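Local coordinates for protein interferon gamma receptor 1 (Gallus gallus, PDB 4EQ3) that probably binds interferon gamma at the cell surface, as the paired fibronectin type III-like extracellular domains of a cytokine receptor chain, at residues Y145-S151 / S191-F197; V11-T17 / Q91-E97; S70-I76 / V137-M141; K20-F24 / H106-G110. One frame throughout, in Å; residues are numbered along the deposited sequence.

Contact 1: Y145-S151 / S191-F197; sequences YSELSYS and SAKGHFF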
# COMPACT_ATOMS: atom_id res chain seq x y z
N TYR A 145 2.23 6.34 -10.52
CA TYR A 145 2.78 7.50 -9.81
C TYR A 145 2.40 8.80 -10.50
O TYR A 145 2.20 9.83 -9.85
CB TYR A 145 4.30 7.42 -9.68
CG TYR A 145 4.79 6.36 -8.72
CD1 TYR A 145 4.09 6.08 -7.56
CD2 TYR A 145 5.95 5.65 -8.98
CE1 TYR A 145 4.53 5.11 -6.67
CE2 TYR A 145 6.40 4.68 -8.10
CZ TYR A 145 5.69 4.41 -6.95
OH TYR A 145 6.13 3.44 -6.08
N SER A 146 2.29 8.77 -11.82
CA SER A 146 1.85 9.96 -12.55
C SER A 146 0.47 10.42 -12.08
O SER A 146 0.03 11.54 -12.39
CB SER A 146 1.87 9.71 -14.06
OG SER A 146 0.71 9.02 -14.47
N GLU A 147 -0.23 9.57 -11.32
CA GLU A 147 -1.56 9.90 -10.81
C GLU A 147 -1.60 10.04 -9.28
O GLU A 147 -2.67 10.05 -8.67
CB GLU A 147 -2.57 8.83 -11.25
CG GLU A 147 -2.72 8.68 -12.77
CD GLU A 147 -3.44 9.85 -13.42
OE1 GLU A 147 -4.07 10.65 -12.70
OE2 GLU A 147 -3.38 9.96 -14.67
N LEU A 148 -0.43 10.14 -8.67
CA LEU A 148 -0.37 10.29 -7.22
C LEU A 148 -0.59 11.74 -6.80
O LEU A 148 0.06 12.64 -7.32
CB LEU A 148 0.99 9.83 -6.69
CG LEU A 148 1.26 10.11 -5.21
CD1 LEU A 148 0.28 9.37 -4.30
CD2 LEU A 148 2.70 9.76 -4.87
N SER A 149 -1.49 11.96 -5.85
CA SER A 149 -1.63 13.27 -5.24
C SER A 149 -1.79 13.11 -3.72
O SER A 149 -2.08 12.03 -3.22
CB SER A 149 -2.81 14.03 -5.83
OG SER A 149 -4.05 13.38 -5.57
N TYR A 150 -1.61 14.20 -2.99
CA TYR A 150 -1.86 14.19 -1.57
C TYR A 150 -2.84 15.30 -1.26
O TYR A 150 -2.74 16.39 -1.83
CB TYR A 150 -0.57 14.37 -0.77
CG TYR A 150 0.35 13.17 -0.82
CD1 TYR A 150 1.37 13.09 -1.77
CD2 TYR A 150 0.20 12.11 0.06
CE1 TYR A 150 2.21 11.99 -1.83
CE2 TYR A 150 1.04 11.01 0.01
CZ TYR A 150 2.03 10.96 -0.94
OH TYR A 150 2.86 9.86 -1.01
N SER A 151 -3.79 15.02 -0.38
CA SER A 151 -4.67 16.05 0.13
C SER A 151 -4.18 16.38 1.52
O SER A 151 -3.82 15.49 2.29
CB SER A 151 -6.12 15.55 0.19
OG SER A 151 -6.19 14.38 0.98
N SER A 191 -2.59 17.40 8.66
CA SER A 191 -2.56 15.98 8.33
C SER A 191 -2.70 15.80 6.83
O SER A 191 -3.09 16.73 6.12
CB SER A 191 -3.70 15.24 9.03
OG SER A 191 -4.94 15.69 8.52
N ALA A 192 -2.38 14.61 6.33
CA ALA A 192 -2.44 14.39 4.89
C ALA A 192 -2.87 12.96 4.54
O ALA A 192 -2.72 12.05 5.36
CB ALA A 192 -1.09 14.70 4.24
N LYS A 193 -3.40 12.77 3.35
CA LYS A 193 -3.73 11.47 2.79
C LYS A 193 -3.22 11.32 1.36
O LYS A 193 -3.25 12.23 0.63
CB LYS A 193 -5.23 11.27 2.72
CG LYS A 193 -5.96 11.04 3.92
CD LYS A 193 -7.32 10.54 3.55
CE LYS A 193 -8.33 11.54 3.65
NZ LYS A 193 -9.61 10.97 3.91
N GLY A 194 -2.79 10.15 0.97
CA GLY A 194 -2.46 9.89 -0.42
C GLY A 194 -3.70 9.62 -1.27
O GLY A 194 -4.69 9.07 -0.78
N HIS A 195 -3.65 10.04 -2.53
CA HIS A 195 -4.71 9.79 -3.51
C HIS A 195 -4.08 9.25 -4.79
O HIS A 195 -3.03 9.72 -5.21
CB HIS A 195 -5.46 11.08 -3.86
CG HIS A 195 -6.43 11.54 -2.82
ND1 HIS A 195 -6.05 12.23 -1.68
CD2 HIS A 195 -7.78 11.44 -2.75
CE1 HIS A 195 -7.12 12.52 -0.96
NE2 HIS A 195 -8.19 12.04 -1.59
N PHE A 196 -4.71 8.25 -5.40
CA PHE A 196 -4.34 7.83 -6.75
C PHE A 196 -5.58 7.94 -7.65
O PHE A 196 -6.65 7.44 -7.31
CB PHE A 196 -3.79 6.40 -6.76
CG PHE A 196 -2.37 6.27 -6.21
CD1 PHE A 196 -2.16 5.88 -4.89
CD2 PHE A 196 -1.27 6.49 -7.02
CE1 PHE A 196 -0.87 5.75 -4.38
CE2 PHE A 196 0.03 6.36 -6.51
CZ PHE A 196 0.23 5.99 -5.19
N PHE A 197 -5.44 8.61 -8.79
CA PHE A 197 -6.56 8.83 -9.71
C PHE A 197 -7.69 9.57 -9.02
O PHE A 197 -8.84 9.11 -9.04
CB PHE A 197 -7.10 7.50 -10.23
CG PHE A 197 -6.07 6.65 -10.91
CD1 PHE A 197 -5.76 6.85 -12.25
CD2 PHE A 197 -5.42 5.64 -10.22
CE1 PHE A 197 -4.81 6.06 -12.87
CE2 PHE A 197 -4.47 4.85 -10.86
CZ PHE A 197 -4.18 5.07 -12.18
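The central antiparallel strand pair of the C-terminal fibronectin type III domain joins Leu148–Ser151 to Lys193–Phe196, each strand having a further neighbour on its outer side. Ser149 and His195 form a hydrogen-bonded pair, with Ser149 N to His195 O at 2.8 Å and His195 N giving the return bond. Ser151 and Lys193 repeat the pattern, with a bond in each direction.

Leu148, Tyr150 and Phe196 project to the buried face, where apolar bulk belongs. Leu148, its CG swung opposite the backbone N (chi1 172°), lays CD1 over one face of the Phe196 ring, 3.8 Å from its centroid, while Tyr145 CD1 meets that ring at its edge. Gly194, lacking a side chain, lets Tyr150 CD2 settle 3.5 Å from its CA; the phenol ends at His129, so a polar tip is tolerated inside.

Beyond the strands Phe197 takes positive phi and leaves the sheet, yet Phe197 N still reaches Glu147 O at 3.1 Å. The aliphatic stem of Glu147 suits this rim: its CB sits over the Phe197 ring, 3.9 Å from the centroid, and the carboxylate plane is tilted 13° from the ring plane.

Contact 2: V11-T17 / Q91-E97; sequences VPSPTGT and QQSQYVE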
# COMPACT_ATOMS: atom_id res chain seq x y z
N VAL A 11 -3.85 -35.55 3.16
CA VAL A 11 -2.99 -34.37 3.22
C VAL A 11 -3.87 -33.20 2.87
O VAL A 11 -4.09 -32.89 1.73
CB VAL A 11 -1.81 -34.44 2.23
CG1 VAL A 11 -1.21 -33.06 1.99
CG2 VAL A 11 -0.80 -35.42 2.71
N PRO A 12 -4.39 -32.60 3.91
CA PRO A 12 -5.35 -31.52 3.80
C PRO A 12 -4.75 -30.35 3.08
O PRO A 12 -3.57 -30.29 2.98
CB PRO A 12 -5.63 -31.21 5.25
CG PRO A 12 -4.42 -31.54 5.93
CD PRO A 12 -3.87 -32.73 5.28
N SER A 13 -5.59 -29.45 2.59
CA SER A 13 -5.14 -28.28 1.85
C SER A 13 -4.88 -27.14 2.81
O SER A 13 -5.44 -27.11 3.90
CB SER A 13 -6.21 -27.86 0.84
OG SER A 13 -7.27 -27.18 1.48
N PRO A 14 -4.05 -26.18 2.40
CA PRO A 14 -3.84 -25.00 3.24
C PRO A 14 -5.17 -24.36 3.63
O PRO A 14 -6.24 -24.67 3.06
CB PRO A 14 -3.03 -24.06 2.34
CG PRO A 14 -2.32 -24.98 1.39
CD PRO A 14 -3.29 -26.10 1.14
N THR A 15 -5.12 -23.46 4.60
CA THR A 15 -6.33 -22.87 5.13
C THR A 15 -6.13 -21.40 5.47
O THR A 15 -4.99 -20.92 5.53
CB THR A 15 -6.80 -23.64 6.38
OG1 THR A 15 -8.22 -23.47 6.55
CG2 THR A 15 -6.07 -23.17 7.61
N GLY A 16 -7.23 -20.69 5.67
CA GLY A 16 -7.20 -19.30 6.08
C GLY A 16 -6.43 -18.40 5.14
O GLY A 16 -5.67 -17.53 5.58
N THR A 17 -6.61 -18.60 3.84
CA THR A 17 -5.88 -17.81 2.86
C THR A 17 -6.23 -16.35 3.04
O THR A 17 -7.38 -16.00 3.33
CB THR A 17 -6.19 -18.24 1.41
OG1 THR A 17 -7.56 -17.94 1.09
CG2 THR A 17 -5.93 -19.72 1.24
N GLN A 91 3.06 -37.02 -0.71
CA GLN A 91 1.68 -36.72 -0.94
C GLN A 91 1.45 -35.22 -1.17
O GLN A 91 2.17 -34.41 -0.65
CB GLN A 91 0.81 -37.33 0.15
CG GLN A 91 0.47 -38.84 -0.10
CD GLN A 91 -0.39 -39.43 0.99
OE1 GLN A 91 -1.63 -39.33 0.96
NE2 GLN A 91 0.24 -40.07 1.95
N GLN A 92 0.46 -34.88 -1.99
CA GLN A 92 0.07 -33.51 -2.29
C GLN A 92 -1.39 -33.28 -1.94
O GLN A 92 -2.21 -34.21 -2.03
CB GLN A 92 0.25 -33.21 -3.77
CG GLN A 92 1.68 -33.13 -4.24
CD GLN A 92 1.76 -32.56 -5.65
OE1 GLN A 92 0.75 -32.16 -6.22
NE2 GLN A 92 2.97 -32.53 -6.21
N SER A 93 -1.72 -32.06 -1.56
CA SER A 93 -3.13 -31.71 -1.43
C SER A 93 -3.60 -31.11 -2.76
O SER A 93 -2.80 -30.93 -3.69
CB SER A 93 -3.37 -30.71 -0.29
OG SER A 93 -2.93 -29.42 -0.67
N GLN A 94 -4.88 -30.81 -2.85
CA GLN A 94 -5.39 -30.07 -3.99
C GLN A 94 -5.14 -28.60 -3.68
O GLN A 94 -4.78 -28.25 -2.55
CB GLN A 94 -6.88 -30.32 -4.18
CG GLN A 94 -7.27 -31.80 -4.26
CD GLN A 94 -6.83 -32.48 -5.56
OE1 GLN A 94 -6.03 -31.94 -6.33
NE2 GLN A 94 -7.35 -33.67 -5.80
N TYR A 95 -5.32 -27.75 -4.68
CA TYR A 95 -5.11 -26.32 -4.50
C TYR A 95 -6.31 -25.69 -3.83
O TYR A 95 -7.43 -26.13 -4.01
CB TYR A 95 -4.90 -25.64 -5.84
CG TYR A 95 -3.49 -25.68 -6.37
CD1 TYR A 95 -2.47 -24.98 -5.73
CD2 TYR A 95 -3.19 -26.37 -7.53
CE1 TYR A 95 -1.18 -25.00 -6.24
CE2 TYR A 95 -1.92 -26.40 -8.03
CZ TYR A 95 -0.91 -25.72 -7.39
OH TYR A 95 0.36 -25.74 -7.90
N VAL A 96 -6.06 -24.64 -3.05
CA VAL A 96 -7.15 -23.84 -2.52
C VAL A 96 -6.95 -22.44 -3.07
O VAL A 96 -5.82 -21.92 -3.08
CB VAL A 96 -7.16 -23.83 -0.97
CG1 VAL A 96 -5.80 -23.42 -0.45
CG2 VAL A 96 -8.25 -22.90 -0.45
N GLU A 97 -8.04 -21.83 -3.52
CA GLU A 97 -8.00 -20.57 -4.24
C GLU A 97 -8.36 -19.38 -3.33
O GLU A 97 -9.18 -19.51 -2.43
CB GLU A 97 -8.99 -20.64 -5.41
CG GLU A 97 -8.87 -19.52 -6.42
CD GLU A 97 -9.67 -19.81 -7.69
OE1 GLU A 97 -10.89 -19.53 -7.71
OE2 GLU A 97 -9.07 -20.34 -8.65
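Ser93 fits closely beneath the backbone of Val11 and Pro12, its CB 3.1 Å from Val11 O and 3.3 Å from Pro12 O. A small residue suits this spot, because the backbones of the two segments draw together here, Ser13 CA lying 5.2 Å from Ser93 CA. Ser93 OG donates to Gln94 O at 2.9 Å and is also hydrogen-bonded to Ala86 N of strand 81–88.

Farther along, Pro14 and Val96 lie alongside, their side chains running opposite ways, with Pro14 CB 4.0 Å from Val96 CG1. The valine methyl stands between its own backbone N and carbonyl carbon (chi1 53°), directed at the proline ring and at Thr17, whose CG2 meets it tip to tip at 4.1 Å. Pro14 is buried, touching Trp30 of one sheet and Phe41 and Ile84 of the other, a place for a rigid apolar ring.

The other flank is loose. Val11 CG2 rests on Gln91 CB at 3.6 Å, but Gln91 is poorly ordered, and the polar chains of Gln92, Gln94 and Glu97 lie at the surface. Gln92 OE1 is hydrogen-bonded to Lys85 NZ and Glu97 OE2 to Tyr53 OH.

No hydrogen bond joins 11–17 to 91–97, although their end-to-end directions are only 23° apart. A proline-rich N-terminal run lying beside the last strand without pairing to it, and closing the edge between two sheets, is in keeping with the fibronectin type III sandwich of the N-terminal domain.

Contact 3: S70-I76 / V137-M141; sequences SEEINEI and VRPWM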
# COMPACT_ATOMS: atom_id res chain seq x y z
N SER A 70 4.41 -9.26 -4.60
CA SER A 70 4.60 -7.90 -5.11
C SER A 70 5.19 -7.86 -6.52
O SER A 70 4.99 -6.88 -7.25
CB SER A 70 5.49 -7.08 -4.17
OG SER A 70 4.93 -7.01 -2.88
N GLU A 71 5.91 -8.90 -6.91
CA GLU A 71 6.56 -8.91 -8.21
C GLU A 71 5.69 -9.57 -9.28
O GLU A 71 6.05 -9.55 -10.45
CB GLU A 71 7.91 -9.61 -8.14
CG GLU A 71 8.91 -8.94 -7.20
CD GLU A 71 9.33 -7.55 -7.66
OE1 GLU A 71 9.99 -7.44 -8.71
OE2 GLU A 71 9.00 -6.57 -6.95
N GLU A 72 4.56 -10.13 -8.86
CA GLU A 72 3.66 -10.83 -9.78
C GLU A 72 2.50 -9.94 -10.19
O GLU A 72 1.73 -10.27 -11.08
CB GLU A 72 3.10 -12.09 -9.12
CG GLU A 72 4.16 -13.06 -8.64
CD GLU A 72 4.82 -13.80 -9.79
OE1 GLU A 72 4.15 -13.98 -10.84
OE2 GLU A 72 5.99 -14.19 -9.65
N ILE A 73 2.37 -8.81 -9.51
CA ILE A 73 1.23 -7.93 -9.72
C ILE A 73 1.66 -6.66 -10.41
O ILE A 73 2.40 -5.86 -9.85
CB ILE A 73 0.54 -7.61 -8.39
CG1 ILE A 73 -0.01 -8.90 -7.78
CG2 ILE A 73 -0.54 -6.55 -8.58
CD1 ILE A 73 -0.51 -8.76 -6.35
N ASN A 74 1.23 -6.48 -11.65
CA ASN A 74 1.63 -5.30 -12.40
C ASN A 74 0.46 -4.69 -13.14
O ASN A 74 0.62 -4.04 -14.18
CB ASN A 74 2.78 -5.63 -13.34
CG ASN A 74 2.57 -6.93 -14.07
OD1 ASN A 74 1.63 -7.07 -14.85
ND2 ASN A 74 3.45 -7.90 -13.81
N GLU A 75 -0.73 -4.93 -12.60
CA GLU A 75 -1.96 -4.33 -13.09
C GLU A 75 -2.69 -3.86 -11.85
O GLU A 75 -2.81 -4.60 -10.88
CB GLU A 75 -2.81 -5.38 -13.82
CG GLU A 75 -2.18 -5.93 -15.09
CD GLU A 75 -2.14 -4.91 -16.22
OE1 GLU A 75 -2.87 -3.90 -16.12
OE2 GLU A 75 -1.39 -5.11 -17.19
N ILE A 76 -3.18 -2.62 -11.87
CA ILE A 76 -3.89 -2.11 -10.70
C ILE A 76 -5.41 -2.29 -10.83
O ILE A 76 -6.11 -2.39 -9.82
CB ILE A 76 -3.54 -0.62 -10.43
CG1 ILE A 76 -3.74 -0.27 -8.95
CG2 ILE A 76 -4.35 0.31 -11.34
CD1 ILE A 76 -3.03 1.04 -8.53
N VAL A 137 12.84 0.26 -10.16
CA VAL A 137 12.74 -1.17 -9.89
C VAL A 137 11.41 -1.75 -10.39
O VAL A 137 11.32 -2.94 -10.71
CB VAL A 137 12.93 -1.48 -8.39
CG1 VAL A 137 12.75 -2.97 -8.13
CG2 VAL A 137 14.31 -1.02 -7.93
N ARG A 138 10.38 -0.92 -10.44
CA ARG A 138 9.08 -1.35 -10.95
C ARG A 138 8.56 -0.36 -11.98
O ARG A 138 7.70 0.47 -11.68
CB ARG A 138 8.08 -1.53 -9.82
CG ARG A 138 8.31 -2.78 -9.01
CD ARG A 138 7.28 -2.91 -7.92
NE ARG A 138 7.69 -3.90 -6.93
CZ ARG A 138 7.21 -3.96 -5.69
NH1 ARG A 138 6.30 -3.08 -5.28
NH2 ARG A 138 7.65 -4.90 -4.86
N PRO A 139 9.11 -0.42 -13.20
CA PRO A 139 8.79 0.55 -14.25
C PRO A 139 7.29 0.65 -14.53
O PRO A 139 6.83 1.71 -14.95
CB PRO A 139 9.54 -0.01 -15.47
CG PRO A 139 10.70 -0.77 -14.88
CD PRO A 139 10.12 -1.40 -13.63
N TRP A 140 6.54 -0.42 -14.29
CA TRP A 140 5.10 -0.37 -14.53
C TRP A 140 4.41 0.62 -13.60
O TRP A 140 3.26 0.98 -13.81
CB TRP A 140 4.48 -1.75 -14.40
CG TRP A 140 4.23 -2.21 -12.99
CD1 TRP A 140 5.09 -2.92 -12.20
CD2 TRP A 140 3.03 -2.04 -12.24
NE1 TRP A 140 4.50 -3.18 -10.99
CE2 TRP A 140 3.24 -2.65 -10.98
CE3 TRP A 140 1.81 -1.42 -12.49
CZ2 TRP A 140 2.26 -2.66 -9.99
CZ3 TRP A 140 0.84 -1.43 -11.50
CH2 TRP A 140 1.07 -2.05 -10.27
N MSE A 141 5.13 1.06 -12.57
CA MSE A 141 4.58 1.97 -11.58
C MSE A 141 4.59 3.42 -12.03
O MSE A 141 3.88 4.25 -11.46
CB MSE A 141 5.33 1.83 -10.25
CG MSE A 141 4.99 0.57 -9.46
SE MSE A 141 3.15 0.55 -8.76
CE MSE A 141 3.15 2.24 -7.76
O HOH W 1 5.68 -5.77 -9.75
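Trp140 lays its indole flat against the backbone of Asn74, and Arg138 presents a guanidinium edge to Glu71; these two orientations carry the contact. Asn74 CA is centred over the six-membered ring, 3.5 Å from its centroid, as a CH-pi contact, while Asn74 CB covers the five-membered ring near CG and CD1. A broad aromatic surface suits a loop that offers mostly main chain. The selenium of Met141, a selenomethionine introduced for the crystal work, lies on the opposite face of the indole. A water accepts from Trp140 NE1 at 3.1 Å and donates to Ser70 O and, at 3.3 Å, to Ile73 O, so one molecule satisfies the indole N-H and links it to the loop.

Arg138 is extended from CG to NE and crosses Glu71 at about a right angle. The glutamate chain bends at chi2 (-65°), which brings its OE2 back to the arginine. That single oxygen accepts from Arg138 NE and Arg138 NH2, each at 3.0 Å, in a side-on salt bridge. It lies close to the guanidinium plane, whereas the carboxylate plane is turned 43° from it. Ser70 O sits over one guanidinium face, where the partial negative charge of the oxygen would probably be favourable beside the cation.

The loop 70–76 follows strand 66–68 of the N-terminal domain, and Ser70 OG is tied to Asp68 and to Thr26 of strand 25–31. The segment 137–141 leads into helix 142–145 of the C-terminal domain, so the contact bridges the two domains.

Contact 4: K20-F24 / H106-G110; sequences KSKNF and HGKIG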
# COMPACT_ATOMS: atom_id res chain seq x y z
N LYS A 20 -2.92 -9.71 1.74
CA LYS A 20 -2.81 -8.41 2.39
C LYS A 20 -1.93 -7.51 1.54
O LYS A 20 -0.77 -7.82 1.29
CB LYS A 20 -2.18 -8.57 3.77
CG LYS A 20 -2.94 -9.51 4.66
CD LYS A 20 -4.30 -8.95 5.02
CE LYS A 20 -4.16 -7.79 5.99
NZ LYS A 20 -5.40 -7.62 6.79
N SER A 21 -2.48 -6.38 1.12
CA SER A 21 -1.75 -5.46 0.26
C SER A 21 -1.77 -4.07 0.86
O SER A 21 -2.84 -3.50 1.08
CB SER A 21 -2.39 -5.42 -1.13
OG SER A 21 -1.72 -4.51 -1.97
N LYS A 22 -0.61 -3.54 1.18
CA LYS A 22 -0.45 -2.19 1.68
C LYS A 22 0.76 -1.48 1.14
O LYS A 22 1.83 -2.01 1.23
CB LYS A 22 -0.43 -2.20 3.21
CG LYS A 22 -0.33 -0.87 3.92
CD LYS A 22 -1.41 -0.73 4.87
CE LYS A 22 -0.96 -0.60 6.31
NZ LYS A 22 -1.91 -1.20 7.27
N ASN A 23 0.56 -0.28 0.60
CA ASN A 23 1.66 0.51 0.05
C ASN A 23 2.37 -0.25 -1.06
O ASN A 23 3.57 -0.11 -1.25
CB ASN A 23 2.65 0.89 1.14
CG ASN A 23 2.06 1.87 2.13
OD1 ASN A 23 2.52 1.97 3.28
ND2 ASN A 23 1.04 2.60 1.71
N PHE A 24 1.59 -1.06 -1.78
CA PHE A 24 2.09 -1.78 -2.95
C PHE A 24 2.98 -2.96 -2.59
O PHE A 24 3.58 -3.57 -3.47
CB PHE A 24 2.79 -0.82 -3.91
CG PHE A 24 1.88 0.24 -4.45
CD1 PHE A 24 0.99 -0.06 -5.47
CD2 PHE A 24 1.90 1.52 -3.93
CE1 PHE A 24 0.14 0.92 -5.98
CE2 PHE A 24 1.05 2.50 -4.42
CZ PHE A 24 0.17 2.20 -5.45
N HIS A 106 -8.65 -3.58 -3.36
CA HIS A 106 -8.24 -4.23 -2.13
C HIS A 106 -6.94 -3.71 -1.54
O HIS A 106 -6.66 -3.93 -0.36
CB HIS A 106 -8.16 -5.74 -2.36
CG HIS A 106 -9.42 -6.32 -2.91
ND1 HIS A 106 -10.64 -6.16 -2.29
CD2 HIS A 106 -9.65 -7.06 -4.02
CE1 HIS A 106 -11.57 -6.78 -2.99
NE2 HIS A 106 -11.00 -7.33 -4.05
N GLY A 107 -6.13 -3.03 -2.34
CA GLY A 107 -4.86 -2.52 -1.86
C GLY A 107 -5.05 -1.31 -0.95
O GLY A 107 -5.77 -0.38 -1.30
N LYS A 108 -4.39 -1.31 0.21
CA LYS A 108 -4.53 -0.18 1.12
C LYS A 108 -3.36 0.76 0.96
O LYS A 108 -2.25 0.32 0.66
CB LYS A 108 -4.61 -0.65 2.58
CG LYS A 108 -5.93 -1.31 2.99
CD LYS A 108 -6.06 -1.35 4.51
CE LYS A 108 -6.85 -2.58 4.96
NZ LYS A 108 -6.98 -2.65 6.45
N ILE A 109 -3.60 2.04 1.16
CA ILE A 109 -2.53 3.01 1.23
C ILE A 109 -2.45 3.58 2.65
O ILE A 109 -3.38 4.26 3.11
CB ILE A 109 -2.72 4.13 0.19
CG1 ILE A 109 -2.68 3.55 -1.23
CG2 ILE A 109 -1.64 5.21 0.35
CD1 ILE A 109 -1.35 2.94 -1.60
N GLY A 110 -1.36 3.27 3.34
CA GLY A 110 -1.16 3.72 4.71
C GLY A 110 -0.87 5.21 4.83
O GLY A 110 -0.70 5.92 3.84
O HOH W 2 -5.29 -5.73 1.26
O HOH W 3 -1.20 -1.73 -1.65
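Lys22 is still extended (psi 128°), which carries Asn23 N to Lys108 O; left-handed torsions at Asn23 (phi 59°, psi 32°) and positive phi at Phe24 then turn the chain out of the strand 17–22. Asparagine tolerates this conformation better than most residues. The bond from Asn23 N to Lys108 O measures 2.9 Å. One step earlier Lys108 N donates to Ser21 O at 2.8 Å. The two bonds flank Lys22 and make a single backbone bridge between Lys22 and Lys108, with both segments advancing in the same sense.

Two waters extend it. One accepts from Ser21 N and donates to His106 O at 2.8 Å; the other accepts from Phe24 N at 2.9 Å and donates to Lys108 O at 3.3 Å, while also bonding Ser21 OG. Gly107 leaves room beside that serine, whose hydroxyl has a further partner in Thr26.

On the buried side Ile109 CD1 meets Phe24 CE2 at 3.7 Å. The branched isoleucine and the phenylalanine cross obliquely, and Phe132 and Phe196 of the C-terminal domain pack edge-to-face with the Phe24 ring.

Toward solvent, Lys22 CD passes 3.9 Å from Lys108 CB. The stems thus touch, and the ammonium groups stay apart, with Lys22 NZ 5.3 Å from Lys108 NZ. With Lys20 nearby as well, the positive patch probably costs some electrostatic energy, which suggests that main-chain bonds, waters and the apolar side hold the interdomain linker against the strand.

From the N terminus, 11–17 opens contact 2 and 20–24 opens contact 4, and the loop 70–76 then opens contact 3. They close in the order 91–97, 106–110, 137–141, so all three cross one another and none nests. Contact 2 closes within the N-terminal domain; contacts 3 and 4 join it to the C-terminal one. Contact 1 follows in series, closing a strand-rich loop inside the C-terminal domain. Phe24 of contact 4 is the meeting point: its ring touches Phe196 of contact 1 and Met141 and Ile76 of contact 3. Contact 2 lies apart, its centre 39 Å from that of contact 1.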